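Local coordinates for alpha-glucosidase YIHQ (Escherichia coli, PDB 5AEG), which hydrolyses sulfoquinovosyl diacylglycerides and simpler sulfoquinovosides such as sulfoquinovosyl glycerol, releasing sulfoquinovose for breakdown through sulfoglycolysis, at residues Thr274-Gly279 against Asn324-Gln329. Residues are numbered along the deposited sequence; the frame is centred on the assembly and turned at random.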
loop_
_atom_site.group_PDB
_atom_site.type_symbol
_atom_site.label_atom_id
_atom_site.label_comp_id
_atom_site.label_asym_id
_atom_site.label_seq_id
_atom_site.Cartn_x
_atom_site.Cartn_y
_atom_site.Cartn_z
ATOM N N THR A 274 -4.813 31.563 8.066
ATOM C CA THR A 274 -5.768 31.792 7.020
ATOM C C THR A 274 -6.877 30.707 6.973
ATOM O O THR A 274 -8.073 31.028 6.812
ATOM C CB THR A 274 -5.047 31.811 5.669
ATOM O OG1 THR A 274 -4.158 32.928 5.647
ATOM C CG2 THR A 274 -6.004 31.857 4.490
ATOM N N MET A 275 -6.451 29.453 7.093
ATOM C CA MET A 275 -7.428 28.331 7.057
ATOM C C MET A 275 -8.296 28.318 8.311
ATOM O O MET A 275 -9.535 28.208 8.195
ATOM C CB MET A 275 -6.708 27.009 6.892
ATOM C CG MET A 275 -5.987 26.911 5.524
ATOM S SD MET A 275 -6.921 27.166 4.036
ATOM C CE MET A 275 -7.578 25.506 3.752
ATOM N N ARG A 276 -7.647 28.372 9.469
ATOM C CA ARG A 276 -8.368 28.316 10.759
ATOM C C ARG A 276 -9.344 29.496 10.854
ATOM O O ARG A 276 -10.491 29.289 11.308
ATOM C CB ARG A 276 -7.434 28.359 11.925
ATOM C CG ARG A 276 -6.934 27.024 12.385
ATOM C CD ARG A 276 -6.211 27.155 13.690
ATOM N NE ARG A 276 -5.317 28.374 13.788
ATOM C CZ ARG A 276 -4.330 28.510 14.681
ATOM N NH1 ARG A 276 -4.110 27.558 15.585
ATOM N NH2 ARG A 276 -3.548 29.596 14.676
ATOM N N ASN A 277 -8.942 30.695 10.414
ATOM C CA ASN A 277 -9.819 31.858 10.542
ATOM C C ASN A 277 -10.965 31.888 9.573
ATOM O O ASN A 277 -11.891 32.615 9.793
ATOM C CB ASN A 277 -9.054 33.198 10.429
ATOM C CG ASN A 277 -8.035 33.393 11.512
ATOM O OD1 ASN A 277 -8.010 32.733 12.551
ATOM N ND2 ASN A 277 -7.144 34.285 11.253
ATOM N N ALA A 278 -10.906 31.108 8.506
ATOM C CA ALA A 278 -12.006 30.894 7.601
ATOM C C ALA A 278 -12.864 29.734 8.008
ATOM O O ALA A 278 -13.760 29.398 7.292
ATOM C CB ALA A 278 -11.493 30.659 6.188
ATOM N N GLY A 279 -12.658 29.099 9.132
ATOM C CA GLY A 279 -13.605 28.007 9.532
ATOM C C GLY A 279 -13.115 26.594 9.155
ATOM O O GLY A 279 -13.821 25.612 9.372
ATOM N N ASN A 324 0.729 22.877 19.396
ATOM C CA ASN A 324 0.123 21.784 20.141
ATOM C C ASN A 324 -0.909 22.359 21.136
ATOM O O ASN A 324 -2.048 21.899 21.205
ATOM C CB ASN A 324 1.157 20.971 20.871
ATOM C CG ASN A 324 2.018 20.155 19.978
ATOM O OD1 ASN A 324 1.845 20.009 18.699
ATOM N ND2 ASN A 324 2.956 19.584 20.605
ATOM N N GLN A 325 -0.544 23.431 21.835
ATOM C CA GLN A 325 -1.546 24.156 22.682
ATOM C C GLN A 325 -2.804 24.546 22.023
ATOM O O GLN A 325 -3.828 24.589 22.697
ATOM C CB GLN A 325 -0.955 25.400 23.345
ATOM C CG GLN A 325 -0.146 24.999 24.589
ATOM C CD GLN A 325 0.869 26.075 25.003
ATOM O OE1 GLN A 325 0.666 27.266 24.737
ATOM N NE2 GLN A 325 1.955 25.664 25.674
ATOM N N GLU A 326 -2.759 24.840 20.727
ATOM C CA GLU A 326 -3.941 25.194 19.940
ATOM C C GLU A 326 -4.575 23.995 19.194
ATOM O O GLU A 326 -5.377 24.193 18.270
ATOM C CB GLU A 326 -3.513 26.226 18.908
ATOM C CG GLU A 326 -2.921 27.490 19.516
ATOM C CD GLU A 326 -2.282 28.400 18.479
ATOM O OE1 GLU A 326 -2.075 27.995 17.277
ATOM O OE2 GLU A 326 -1.922 29.522 18.901
ATOM N N GLY A 327 -4.193 22.774 19.509
ATOM C CA GLY A 327 -4.785 21.601 18.815
ATOM C C GLY A 327 -4.205 21.279 17.412
ATOM O O GLY A 327 -4.895 20.724 16.569
ATOM N N VAL A 328 -2.923 21.603 17.178
ATOM C CA VAL A 328 -2.245 21.411 15.872
ATOM C C VAL A 328 -0.980 20.645 16.146
ATOM O O VAL A 328 -0.075 21.065 16.912
ATOM C CB VAL A 328 -1.948 22.748 15.185
ATOM C CG1 VAL A 328 -1.232 22.614 13.861
ATOM C CG2 VAL A 328 -3.228 23.538 15.003
ATOM N N GLN A 329 -0.909 19.499 15.499
ATOM C CA GLN A 329 0.297 18.647 15.522
ATOM C C GLN A 329 1.256 19.027 14.399
ATOM O O GLN A 329 0.839 19.630 13.377
ATOM C CB GLN A 329 -0.143 17.200 15.350
ATOM C CG GLN A 329 -0.888 16.621 16.545
ATOM C CD GLN A 329 0.033 16.419 17.756
ATOM O OE1 GLN A 329 1.172 16.084 17.630
ATOM N NE2 GLN A 329 -0.452 16.729 18.898
HETATM O O HOH W 1 -0.594 29.675 16.258
#
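OE1 of E326 is approached by both R276 and a water; NH1 of R276 donates an almost straight hydrogen bond of 2.7 Å to it (173° at the hydrogen) within a salt bridge. R276 NH2 adds a weak, bent bond to E326 OE1 at 3.4 Å. The water probably also donates to E326 OE1, at a doubtfully short distance, and accepts only weakly from R276 NH2. Both nitrogens turn to the one oxygen, so this is not a side-by-side, two-oxygen pairing. The oxygen sits at the guanidinium edge, exactly in its plane, yet NH1 meets it from above the carboxylate, whose plane is turned 55° from that of the guanidinium. A bend at chi3 (-41°) in the arginine chain brings it across the extended glutamate chain at about a right angle. D273, on the same helix, holds NH2 in a second salt bridge and probably helps fix the guanidinium's rotation. CG2 of V328 approaches NH1 of R276 obliquely, at 4.2 Å, while V328 also packs on I285. Both helices, 265-277 and 316-325, end here in Schellman motifs, with G279 and G327 at positive phi. The bridge thus links neighbouring helix ends on the outer layer of the family 31 TIM barrel, where 316-325 leads into strand 329-334.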